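Local coordinates for SusD superfamily protein (Bacteroides thetaiotaomicron VPI-5482, PDB 3HDX) that probably binds polysaccharide at the cell surface, as a SusD-family component of the outer membrane of a carbohydrate-degrading gut bacterium, at residues 366-371 against 388-393; 360-365 against 425-430; 392-397 against 421-426; 415-420 against 434-439. All coordinates share one frame; numbering follows the deposited sequence. Where two conformers were deposited one is given.

All four contacts lie among the helices of the C-terminal SusD-family region. Contacts 1 and 2 share helix 363-376 and their centres are about 12 Å apart. Contact 3 continues the chain from contact 1, with Thr392 and Asn393 in common, and their centres are about 9 Å apart. Contacts 3 and 4 both use helix 409-423. Salt bridges join contact 2 to contacts 3 and 4, while contact 1 packs on the others. Arg362 NH1 of contact 2 meets Glu423 OE2 of contact 3 at 2.9 Å, and Asp365 OD1 of contact 2 meets Arg420 NH2 of contact 4 at 2.7 Å. Contacts 2 and 4 also touch the same 1,2-ethanediol, probably picked up from the crystallisation liquor.

Contact 1: 366-371 against 388-393; sequences ITLLRA and NMIRTN. With EDO (1,2-ethanediol), chain G.
Thr367 and Leu368 pack on Ile390 where two consecutive helices, 363-376 and 380-391, lie side by side in the helical SusD fold, whose sequence families belong to the TPR clan. The contact across the segments is apolar. Ile390 CD1 lies 3.8 Å from Thr367 CG2, the two side chains sliding past each other in opposite directions. One carbon back, Ile390 CG1 lies 3.8 Å from Leu368 CD2 and also touches Leu368 CG. At the more exposed margin, Met389, a selenomethionine, brings SE to 4.2 Å from Thr367 CG2. A replacement of Ile390 by alanine would remove CG1, CG2 and CD1, and would probably open a gap between the helices beside Thr367 and Leu368.

The polar groups turn elsewhere. Thr367 carries its methyl anti to the backbone N, which presents CG2 to Ile390. Its OG1 (chi1 -59°) sits beside the backbone N and bonds to Leu363 O and to Tyr234 OH. Further along, Asn388 O accepts from both Thr392 N and Thr392 OG1, which reach it from opposite faces of the carbonyl plane; the OG1 bond is 2.9 Å. Arg391 NE bonds to Arg397 O, while NH2 donates to O1 of a 1,2-ethanediol at 3.1 Å, with an N-H...O angle of 155°.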
# COMPACT_ATOMS: atom_id res chain seq x y z
N ILE A 366 0.09 6.75 -8.68
CA ILE A 366 -1.17 7.27 -9.21
C ILE A 366 -1.05 7.66 -10.70
O ILE A 366 -1.98 7.45 -11.47
CB ILE A 366 -1.69 8.44 -8.35
CG1 ILE A 366 -1.97 7.97 -6.90
CG2 ILE A 366 -2.95 9.07 -8.95
CD1 ILE A 366 -2.95 6.85 -6.71
N THR A 367 0.11 8.18 -11.09
CA THR A 367 0.38 8.54 -12.48
C THR A 367 0.42 7.32 -13.37
O THR A 367 -0.21 7.31 -14.44
CB THR A 367 1.65 9.39 -12.57
OG1 THR A 367 1.45 10.56 -11.76
CG2 THR A 367 2.02 9.76 -14.03
N LEU A 368 1.06 6.25 -12.89
CA LEU A 368 1.10 4.99 -13.67
C LEU A 368 -0.28 4.34 -13.67
O LEU A 368 -0.68 3.75 -14.67
CB LEU A 368 2.20 4.02 -13.18
CG LEU A 368 3.63 4.51 -13.41
CD1 LEU A 368 4.67 3.69 -12.59
CD2 LEU A 368 3.98 4.55 -14.93
N LEU A 369 -1.04 4.48 -12.58
CA LEU A 369 -2.42 3.95 -12.51
C LEU A 369 -3.27 4.63 -13.55
O LEU A 369 -4.11 4.00 -14.20
CB LEU A 369 -2.99 4.11 -11.07
CG LEU A 369 -4.33 3.39 -10.88
CD1 LEU A 369 -4.16 1.84 -10.96
CD2 LEU A 369 -4.97 3.85 -9.54
N ARG A 370 -3.12 5.95 -13.65
CA ARG A 370 -3.83 6.71 -14.67
C ARG A 370 -3.51 6.18 -16.09
O ARG A 370 -4.42 6.07 -16.91
CB ARG A 370 -3.55 8.21 -14.55
CG ARG A 370 -4.50 9.01 -15.39
CD ARG A 370 -4.21 10.46 -15.26
NE ARG A 370 -5.19 11.27 -15.93
CZ ARG A 370 -5.18 12.60 -15.87
NH1 ARG A 370 -4.26 13.25 -15.12
NH2 ARG A 370 -6.14 13.27 -16.49
N ALA A 371 -2.23 5.93 -16.36
CA ALA A 371 -1.82 5.33 -17.65
C ALA A 371 -2.51 3.98 -17.90
O ALA A 371 -3.07 3.75 -18.97
CB ALA A 371 -0.30 5.24 -17.75
N ASN A 388 5.53 8.54 -19.69
CA ASN A 388 6.74 9.33 -19.90
C ASN A 388 7.14 10.21 -18.72
O ASN A 388 8.33 10.43 -18.51
CB ASN A 388 6.66 10.17 -21.19
CG ASN A 388 6.90 9.34 -22.44
OD1 ASN A 388 7.59 8.30 -22.39
ND2 ASN A 388 6.37 9.79 -23.57
N MSE A 389 6.16 10.70 -17.95
CA MSE A 389 6.46 11.49 -16.76
C MSE A 389 7.36 10.74 -15.79
O MSE A 389 8.30 11.32 -15.20
CB MSE A 389 5.21 11.96 -16.04
CG MSE A 389 4.42 12.96 -16.79
SE MSE A 389 2.82 13.46 -15.85
CE MSE A 389 2.00 14.39 -17.35
N ILE A 390 7.08 9.46 -15.62
CA ILE A 390 7.86 8.62 -14.73
C ILE A 390 9.21 8.28 -15.38
O ILE A 390 10.27 8.45 -14.76
CB ILE A 390 7.09 7.35 -14.35
CG1 ILE A 390 5.65 7.73 -13.80
CG2 ILE A 390 8.02 6.47 -13.47
CD1 ILE A 390 5.53 8.81 -12.82
N ARG A 391 9.17 7.82 -16.65
CA ARG A 391 10.41 7.44 -17.37
C ARG A 391 11.47 8.53 -17.37
O ARG A 391 12.63 8.28 -17.00
CB ARG A 391 10.09 7.07 -18.79
CG ARG A 391 9.34 5.74 -18.95
CD ARG A 391 9.02 5.52 -20.43
NE ARG A 391 10.23 5.48 -21.23
CZ ARG A 391 10.97 4.38 -21.47
NH1 ARG A 391 10.63 3.17 -20.99
NH2 ARG A 391 12.08 4.51 -22.20
N THR A 392 11.04 9.74 -17.71
CA THR A 392 11.98 10.87 -17.85
C THR A 392 12.51 11.40 -16.52
O THR A 392 13.43 12.26 -16.54
CB THR A 392 11.41 12.00 -18.71
OG1 THR A 392 10.27 12.55 -18.07
CG2 THR A 392 11.03 11.48 -20.11
N ASN A 393 11.92 10.99 -15.37
CA ASN A 393 12.50 11.31 -14.06
C ASN A 393 13.38 10.16 -13.54
O ASN A 393 13.86 10.19 -12.39
CB ASN A 393 11.46 11.66 -13.03
CG ASN A 393 12.00 12.58 -11.93
OD1 ASN A 393 12.83 13.47 -12.17
ND2 ASN A 393 11.50 12.38 -10.72
C1 EDO G . 14.00 1.80 -23.36
O1 EDO G . 14.25 2.37 -22.06
C2 EDO G . 15.29 1.49 -24.11
O2 EDO G . 16.09 0.55 -23.39

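Contact 2: 360-365 against 425-430; sequences FTRLED and MGEGWR. With EDO (1,2-ethanediol), chain E.
The corner where strand 358-361 gives way to helix 363-376 meets the loop between helices 409-423 and 430-441, through Arg362 with Glu427 and Phe360 and Asp365 with Trp429. Arg362 stands at the N-cap position of helix 363-376. It holds Glu427 side-on with two nitrogens, one to each oxygen. Arg362 NE reaches Glu427 OE1 at 2.8 Å in a nearly straight bond (178°), and Arg362 NH2 reaches Glu427 OE2 at 2.8 Å. Both oxygens use their syn lone pairs, and the two planar groups are nearly coplanar. Arg362 CG sits between the backbone N and the carbonyl carbon (chi1 55°), and the chain then runs extended to the loop. NH1 makes a weaker bond, also a salt bridge, to Glu364 OE1 and also pairs with Glu423. Glu427 OE2 has a second partner in Lys337. A leucine in place of Arg362 would lack the guanidinium and would probably leave the buried carboxylates of Glu427, Glu364 and Glu423 with less balancing charge.

Trp429 fills the other half. Its NE1 gives a weak hydrogen bond to Phe360 O at 2.9 Å, at the edge of the indole. Trp429 CH2 touches Phe360 CZ at 3.7 Å, with the ring planes at an oblique 49°. Asp365 lies over one indole face, OD2 3.6 Å from CZ2. Thr361 OG1 donates to the anti lone pair of Asp365 OD2. His205 stacks on Trp429. Over the indole face away from Asp365, a water donates to Phe360 O at 3.0 Å and to Glu427 O at 2.9 Å.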
# COMPACT_ATOMS: atom_id res chain seq x y z
N PHE A 360 1.96 3.49 1.01
CA PHE A 360 0.95 2.84 0.21
C PHE A 360 0.91 3.41 -1.19
O PHE A 360 0.82 2.66 -2.15
CB PHE A 360 -0.42 2.88 0.89
CG PHE A 360 -1.50 2.28 0.05
CD1 PHE A 360 -1.64 0.89 -0.07
CD2 PHE A 360 -2.35 3.08 -0.68
CE1 PHE A 360 -2.67 0.35 -0.90
CE2 PHE A 360 -3.34 2.52 -1.49
CZ PHE A 360 -3.47 1.18 -1.61
N THR A 361 0.94 4.74 -1.29
CA THR A 361 0.92 5.41 -2.57
C THR A 361 1.62 6.76 -2.52
O THR A 361 1.84 7.37 -1.47
CB THR A 361 -0.51 5.55 -3.13
OG1 THR A 361 -0.47 5.97 -4.51
CG2 THR A 361 -1.38 6.51 -2.31
N ARG A 362 1.95 7.20 -3.71
CA ARG A 362 2.67 8.40 -4.02
C ARG A 362 2.35 8.76 -5.47
O ARG A 362 1.77 7.96 -6.21
CB ARG A 362 4.17 8.24 -3.78
CG ARG A 362 4.82 7.06 -4.53
CD ARG A 362 6.23 6.84 -3.96
NE ARG A 362 6.95 5.71 -4.55
CZ ARG A 362 7.73 5.78 -5.63
NH1 ARG A 362 7.85 6.89 -6.33
NH2 ARG A 362 8.38 4.70 -6.03
N LEU A 363 2.77 9.96 -5.89
CA LEU A 363 2.39 10.44 -7.23
C LEU A 363 2.76 9.52 -8.38
O LEU A 363 2.00 9.38 -9.34
CB LEU A 363 2.87 11.88 -7.53
CG LEU A 363 1.92 12.96 -7.00
CD1 LEU A 363 2.55 14.35 -7.13
CD2 LEU A 363 0.56 12.93 -7.66
N GLU A 364 3.90 8.85 -8.27
CA GLU A 364 4.33 7.97 -9.38
C GLU A 364 3.36 6.79 -9.55
O GLU A 364 3.07 6.35 -10.68
CB GLU A 364 5.77 7.45 -9.19
CG GLU A 364 6.87 8.53 -9.28
CD GLU A 364 7.05 9.41 -8.06
OE1 GLU A 364 6.32 9.23 -7.05
OE2 GLU A 364 7.97 10.25 -8.12
N ASP A 365 2.90 6.24 -8.43
CA ASP A 365 1.90 5.15 -8.44
C ASP A 365 0.62 5.62 -9.15
O ASP A 365 0.15 4.98 -10.09
CB ASP A 365 1.59 4.65 -7.04
CG ASP A 365 0.36 3.74 -7.00
OD1 ASP A 365 0.26 2.84 -7.87
OD2 ASP A 365 -0.51 3.95 -6.11
N MSE A 425 9.10 -1.18 -6.83
CA MSE A 425 9.76 -2.37 -6.28
C MSE A 425 9.98 -2.18 -4.76
O MSE A 425 10.52 -1.16 -4.33
CB MSE A 425 11.08 -2.60 -7.02
CG MSE A 425 11.80 -3.90 -6.65
SE MSE A 425 13.30 -4.24 -7.80
CE MSE A 425 12.46 -4.78 -9.43
N GLY A 426 9.54 -3.16 -3.98
CA GLY A 426 9.65 -3.09 -2.55
C GLY A 426 8.61 -2.25 -1.81
O GLY A 426 8.72 -2.07 -0.57
N GLU A 427 7.59 -1.77 -2.53
CA GLU A 427 6.52 -0.96 -1.95
C GLU A 427 5.16 -1.66 -1.84
O GLU A 427 4.13 -1.00 -1.62
CB GLU A 427 6.41 0.37 -2.68
CG GLU A 427 7.69 1.19 -2.61
CD GLU A 427 7.64 2.45 -3.41
OE1 GLU A 427 6.62 3.21 -3.37
OE2 GLU A 427 8.65 2.73 -4.11
N GLY A 428 5.16 -2.98 -1.94
CA GLY A 428 3.95 -3.78 -1.72
C GLY A 428 2.95 -3.81 -2.85
O GLY A 428 1.79 -4.16 -2.62
N TRP A 429 3.40 -3.55 -4.08
CA TRP A 429 2.53 -3.48 -5.27
C TRP A 429 2.58 -4.63 -6.25
O TRP A 429 1.56 -4.93 -6.86
CB TRP A 429 2.81 -2.18 -6.06
CG TRP A 429 2.16 -1.01 -5.41
CD1 TRP A 429 2.75 0.03 -4.77
CD2 TRP A 429 0.76 -0.79 -5.36
NE1 TRP A 429 1.78 0.90 -4.27
CE2 TRP A 429 0.55 0.42 -4.61
CE3 TRP A 429 -0.35 -1.52 -5.83
CZ2 TRP A 429 -0.73 0.89 -4.31
CZ3 TRP A 429 -1.62 -1.03 -5.57
CH2 TRP A 429 -1.79 0.16 -4.80
N ARG A 430 3.74 -5.27 -6.39
CA ARG A 430 3.96 -6.23 -7.48
C ARG A 430 2.88 -7.31 -7.63
O ARG A 430 2.40 -7.55 -8.72
CB ARG A 430 5.35 -6.83 -7.38
CG ARG A 430 5.73 -7.82 -8.42
CD ARG A 430 5.67 -7.31 -9.86
NE ARG A 430 6.15 -8.34 -10.76
CZ ARG A 430 5.98 -8.41 -12.08
NH1 ARG A 430 5.36 -7.46 -12.77
NH2 ARG A 430 6.48 -9.45 -12.73
C1 EDO E . 5.00 -9.44 -16.18
O1 EDO E . 5.65 -8.43 -15.38
C2 EDO E . 5.92 -10.62 -16.39
O2 EDO E . 6.22 -11.19 -15.11
O HOH W 1 1.40 -0.17 -1.41

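Contact 3: 392-397 against 421-426; sequences TNRGLR and RRELMG
Arg394 lays the NE and NH2 edge of its guanidinium against the carboxylate of Glu423. The grip is side-on, with one nitrogen to each oxygen. Arg394 NE donates to Glu423 OE1 at 2.8 Å (155°), and Arg394 NH2 donates to Glu423 OE2 at 2.8 Å. The match is not perfectly flat, because the two planes stand 30° apart. OE2 lies close to the guanidinium plane, while OE1 is tilted from it. OE1 receives NE on its syn lone pair. NH2 also comes to OE2 from the syn side, but a little out of the carboxylate plane. The aliphatic part of Arg394 joins in, with CD 3.5 Å from Glu423 OE1.

Both side chains fold to meet. Glu423 starts with CG anti to the backbone N and then bends at chi2 (60°), which brings the carboxylate to the guanidinium of Arg394. Arg394 bends at chi2 as well, and the side chains cross at about a right angle. The third nitrogen of Arg394 turns back on its own loop: NH1 donates to Asn393 O at 3.0 Å, from above the carbonyl plane.

Glu423 has further partners, OE1 with Arg311 and OE2 with Arg362. Three arginines thus surround one buried carboxylate, which would be expected to favour its ionised form.

The contact joins the loop after helix 380-391 to the C-terminal end of helix 409-423, just before Leu424 departs from helical backbone angles. Glu423 also touches Ile390 of helix 380-391 and Glu364 of helix 363-376, while Arg394 pairs through its backbone with Leu310.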
# COMPACT_ATOMS: atom_id res chain seq x y z
N THR A 392 11.04 9.74 -17.71
CA THR A 392 11.98 10.87 -17.85
C THR A 392 12.51 11.40 -16.52
O THR A 392 13.43 12.26 -16.54
CB THR A 392 11.41 12.00 -18.71
OG1 THR A 392 10.27 12.55 -18.07
CG2 THR A 392 11.03 11.48 -20.11
N ASN A 393 11.92 10.99 -15.37
CA ASN A 393 12.50 11.31 -14.06
C ASN A 393 13.38 10.16 -13.54
O ASN A 393 13.86 10.19 -12.39
CB ASN A 393 11.46 11.66 -13.03
CG ASN A 393 12.00 12.58 -11.93
OD1 ASN A 393 12.83 13.47 -12.17
ND2 ASN A 393 11.50 12.38 -10.72
N ARG A 394 13.59 9.14 -14.38
CA ARG A 394 14.39 7.96 -14.05
C ARG A 394 15.44 7.64 -15.11
O ARG A 394 15.88 6.48 -15.25
CB ARG A 394 13.46 6.77 -13.82
CG ARG A 394 12.47 6.94 -12.67
CD ARG A 394 13.17 6.95 -11.35
NE ARG A 394 12.22 7.13 -10.26
CZ ARG A 394 12.05 8.23 -9.53
NH1 ARG A 394 12.74 9.35 -9.75
NH2 ARG A 394 11.17 8.23 -8.53
N GLY A 395 15.83 8.67 -15.85
CA GLY A 395 16.89 8.57 -16.85
C GLY A 395 16.55 7.91 -18.16
O GLY A 395 17.44 7.73 -19.01
N LEU A 396 15.27 7.59 -18.37
CA LEU A 396 14.83 6.91 -19.56
C LEU A 396 14.26 7.90 -20.57
O LEU A 396 13.62 8.89 -20.22
CB LEU A 396 13.77 5.84 -19.22
CG LEU A 396 14.20 4.77 -18.20
CD1 LEU A 396 13.06 3.79 -17.93
CD2 LEU A 396 15.45 4.01 -18.66
N ARG A 397 14.48 7.60 -21.85
CA ARG A 397 13.95 8.44 -22.93
C ARG A 397 12.43 8.38 -22.99
O ARG A 397 11.80 7.39 -22.55
CB ARG A 397 14.46 7.98 -24.30
CG ARG A 397 14.00 6.57 -24.72
CD ARG A 397 14.45 6.27 -26.13
NE ARG A 397 13.99 4.96 -26.61
CZ ARG A 397 12.81 4.71 -27.18
NH1 ARG A 397 11.87 5.65 -27.25
NH2 ARG A 397 12.56 3.48 -27.62
N ARG A 421 6.73 -2.18 -12.04
CA ARG A 421 7.61 -3.22 -11.49
C ARG A 421 8.92 -2.59 -11.04
O ARG A 421 9.42 -2.91 -9.98
CB ARG A 421 7.87 -4.28 -12.54
CG ARG A 421 8.64 -5.52 -12.11
CD ARG A 421 8.78 -6.41 -13.32
NE ARG A 421 9.27 -7.77 -13.00
CZ ARG A 421 9.51 -8.70 -13.91
NH1 ARG A 421 9.32 -8.47 -15.20
NH2 ARG A 421 9.89 -9.92 -13.52
N ARG A 422 9.48 -1.72 -11.88
CA ARG A 422 10.68 -1.00 -11.55
C ARG A 422 10.50 0.08 -10.48
O ARG A 422 11.23 0.13 -9.49
CB ARG A 422 11.30 -0.39 -12.83
CG ARG A 422 11.82 -1.42 -13.79
CD ARG A 422 12.54 -0.80 -14.94
NE ARG A 422 11.61 -0.21 -15.89
CZ ARG A 422 11.12 -0.79 -16.99
NH1 ARG A 422 11.45 -2.03 -17.34
NH2 ARG A 422 10.29 -0.11 -17.76
N GLU A 423 9.52 0.94 -10.69
CA GLU A 423 9.35 2.09 -9.83
C GLU A 423 8.90 1.79 -8.44
O GLU A 423 9.42 2.37 -7.49
CB GLU A 423 8.35 3.08 -10.49
CG GLU A 423 8.15 4.37 -9.74
CD GLU A 423 9.43 5.20 -9.55
OE1 GLU A 423 10.35 5.06 -10.38
OE2 GLU A 423 9.46 6.02 -8.58
N LEU A 424 7.99 0.83 -8.31
CA LEU A 424 7.37 0.53 -7.03
C LEU A 424 7.95 -0.72 -6.36
O LEU A 424 7.39 -1.23 -5.37
CB LEU A 424 5.84 0.41 -7.22
CG LEU A 424 5.14 1.60 -7.90
CD1 LEU A 424 3.67 1.30 -8.26
CD2 LEU A 424 5.22 2.84 -7.00
N MSE A 425 9.10 -1.18 -6.83
CA MSE A 425 9.76 -2.37 -6.28
C MSE A 425 9.98 -2.18 -4.76
O MSE A 425 10.52 -1.16 -4.33
CB MSE A 425 11.08 -2.60 -7.02
CG MSE A 425 11.80 -3.90 -6.65
SE MSE A 425 13.30 -4.24 -7.80
CE MSE A 425 12.46 -4.78 -9.43
N GLY A 426 9.54 -3.16 -3.98
CA GLY A 426 9.65 -3.09 -2.55
C GLY A 426 8.61 -2.25 -1.81
O GLY A 426 8.72 -2.07 -0.57

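Contact 4: 415-420 against 434-439; sequences EIFEER and LVRRQK. With EDO (1,2-ethanediol), chain D; EDO (1,2-ethanediol), chain E.
Helices 409-423 and 430-441 form an antiparallel helical hairpin, their segment axes 10.7 Å apart at 176°, with Phe417 facing Arg437. Phe417 is the contact's apolar centre. Arg437 CB sits over the middle of its ring, 3.5 Å from the centroid and only 7° off the normal, a CH-pi contact. Arg437 CG is anti to the backbone N (chi1 -179°), and the chain runs extended past the ring, with CG 3.6 Å from Phe417 CD2.

The Arg436 side chain crosses that of Phe417 at about a right angle, and its NH2 approaches the ring obliquely, 3.7 Å from Phe417 CE1. Arg436 NH2 also comes over one face of the Arg420 guanidinium, 3.5 Å from Arg420 NE. The two guanidinium planes are almost perpendicular. This is an approach of two donors, not a bond. Acids probably offset the charge: Asp433 pairs with both arginines, Asp365 with Arg420 and Glu372 with Arg436. Arg437 NH2 pairs with Asp443.

Beside the ring, a water bridges the helices. It accepts from Arg437 NE at 2.8 Å and donates to Glu418 OE2 at 2.8 Å. Glu418 OE2 also takes a hydrogen bond from O1 of a 1,2-ethanediol at 2.7 Å.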
# COMPACT_ATOMS: atom_id res chain seq x y z
N GLU A 415 4.09 -2.67 -20.87
CA GLU A 415 5.18 -1.76 -20.50
C GLU A 415 4.88 -0.88 -19.27
O GLU A 415 5.76 -0.66 -18.44
CB GLU A 415 5.67 -0.92 -21.69
CG GLU A 415 6.86 -0.04 -21.39
CD GLU A 415 8.09 -0.78 -20.90
OE1 GLU A 415 8.25 -2.01 -21.16
OE2 GLU A 415 8.90 -0.10 -20.24
N ILE A 416 3.64 -0.41 -19.16
CA ILE A 416 3.21 0.33 -17.97
C ILE A 416 3.41 -0.55 -16.72
O ILE A 416 3.94 -0.07 -15.71
CB ILE A 416 1.75 0.78 -18.05
CG1 ILE A 416 1.58 1.85 -19.16
CG2 ILE A 416 1.25 1.36 -16.71
CD1 ILE A 416 0.19 2.12 -19.63
N PHE A 417 3.03 -1.84 -16.81
CA PHE A 417 3.29 -2.75 -15.69
C PHE A 417 4.79 -3.01 -15.43
O PHE A 417 5.17 -3.15 -14.28
CB PHE A 417 2.47 -4.02 -15.79
CG PHE A 417 1.06 -3.79 -15.38
CD1 PHE A 417 0.75 -3.70 -14.02
CD2 PHE A 417 0.04 -3.61 -16.30
CE1 PHE A 417 -0.57 -3.47 -13.61
CE2 PHE A 417 -1.24 -3.38 -15.89
CZ PHE A 417 -1.55 -3.29 -14.55
N GLU A 418 5.63 -3.01 -16.46
CA GLU A 418 7.08 -3.13 -16.23
C GLU A 418 7.61 -1.87 -15.56
O GLU A 418 8.52 -1.95 -14.75
CB GLU A 418 7.85 -3.38 -17.53
CG GLU A 418 7.52 -4.72 -18.15
CD GLU A 418 7.72 -5.91 -17.22
OE1 GLU A 418 8.75 -5.97 -16.55
OE2 GLU A 418 6.81 -6.80 -17.19
N GLU A 419 7.06 -0.70 -15.92
CA GLU A 419 7.47 0.54 -15.25
C GLU A 419 7.06 0.52 -13.77
O GLU A 419 7.82 0.95 -12.88
CB GLU A 419 6.98 1.79 -15.98
CG GLU A 419 7.71 3.08 -15.50
CD GLU A 419 9.20 3.12 -15.80
OE1 GLU A 419 9.67 2.44 -16.75
OE2 GLU A 419 9.90 3.88 -15.11
N ARG A 420 5.85 0.07 -13.48
CA ARG A 420 5.45 -0.11 -12.08
C ARG A 420 6.38 -1.10 -11.35
O ARG A 420 6.71 -0.93 -10.17
CB ARG A 420 4.00 -0.62 -12.01
CG ARG A 420 2.98 0.37 -12.46
CD ARG A 420 1.52 -0.10 -12.30
NE ARG A 420 1.15 -0.31 -10.89
CZ ARG A 420 0.73 0.63 -10.05
NH1 ARG A 420 0.46 1.88 -10.45
NH2 ARG A 420 0.49 0.29 -8.80
N LEU A 434 0.33 -7.69 -10.63
CA LEU A 434 0.33 -8.87 -11.54
C LEU A 434 -1.09 -9.31 -11.83
O LEU A 434 -1.39 -9.70 -12.97
CB LEU A 434 1.13 -10.01 -10.92
CG LEU A 434 2.64 -9.96 -11.16
CD1 LEU A 434 3.33 -10.98 -10.27
CD2 LEU A 434 2.95 -10.26 -12.64
N VAL A 435 -1.94 -9.26 -10.80
CA VAL A 435 -3.36 -9.64 -10.95
C VAL A 435 -4.09 -8.63 -11.87
O VAL A 435 -4.75 -9.03 -12.83
CB VAL A 435 -4.07 -9.81 -9.58
CG1 VAL A 435 -5.58 -10.05 -9.76
CG2 VAL A 435 -3.42 -10.94 -8.72
N ARG A 436 -3.95 -7.32 -11.61
CA ARG A 436 -4.63 -6.34 -12.49
C ARG A 436 -4.10 -6.46 -13.92
O ARG A 436 -4.87 -6.39 -14.88
CB ARG A 436 -4.44 -4.90 -11.99
CG ARG A 436 -5.05 -4.64 -10.63
CD ARG A 436 -5.34 -3.16 -10.39
NE ARG A 436 -4.22 -2.33 -10.82
CZ ARG A 436 -3.05 -2.27 -10.19
NH1 ARG A 436 -2.84 -2.86 -9.00
NH2 ARG A 436 -2.06 -1.58 -10.77
N ARG A 437 -2.79 -6.61 -14.06
CA ARG A 437 -2.18 -6.83 -15.38
C ARG A 437 -2.77 -8.05 -16.08
O ARG A 437 -3.13 -7.95 -17.25
CB ARG A 437 -0.67 -7.03 -15.25
CG ARG A 437 0.08 -7.25 -16.56
CD ARG A 437 1.43 -7.88 -16.38
NE ARG A 437 2.02 -8.20 -17.68
CZ ARG A 437 1.64 -9.21 -18.45
NH1 ARG A 437 0.70 -10.06 -18.04
NH2 ARG A 437 2.22 -9.40 -19.63
N GLN A 438 -2.93 -9.15 -15.35
CA GLN A 438 -3.44 -10.35 -15.99
C GLN A 438 -4.87 -10.17 -16.49
O GLN A 438 -5.23 -10.65 -17.57
CB GLN A 438 -3.35 -11.55 -15.06
CG GLN A 438 -3.73 -12.86 -15.77
CD GLN A 438 -2.94 -13.14 -17.06
OE1 GLN A 438 -3.53 -13.62 -18.05
NE2 GLN A 438 -1.61 -12.89 -17.06
N LYS A 439 -5.67 -9.47 -15.72
CA LYS A 439 -7.06 -9.21 -16.11
C LYS A 439 -7.19 -8.42 -17.39
O LYS A 439 -8.14 -8.63 -18.15
CB LYS A 439 -7.82 -8.56 -14.95
CG LYS A 439 -8.01 -9.53 -13.71
CD LYS A 439 -8.44 -8.81 -12.43
CE LYS A 439 -9.84 -8.22 -12.55
NZ LYS A 439 -10.15 -7.39 -11.33
C1 EDO D . -9.49 -9.35 -8.12
O1 EDO D . -8.93 -8.34 -8.98
C2 EDO D . -9.90 -10.51 -9.00
O2 EDO D . -10.83 -10.06 -10.00
C1 EDO E . 5.00 -9.44 -16.18
O1 EDO E . 5.65 -8.43 -15.38
C2 EDO E . 5.92 -10.62 -16.39
O2 EDO E . 6.22 -11.19 -15.11
O HOH W 2 4.21 -6.44 -18.06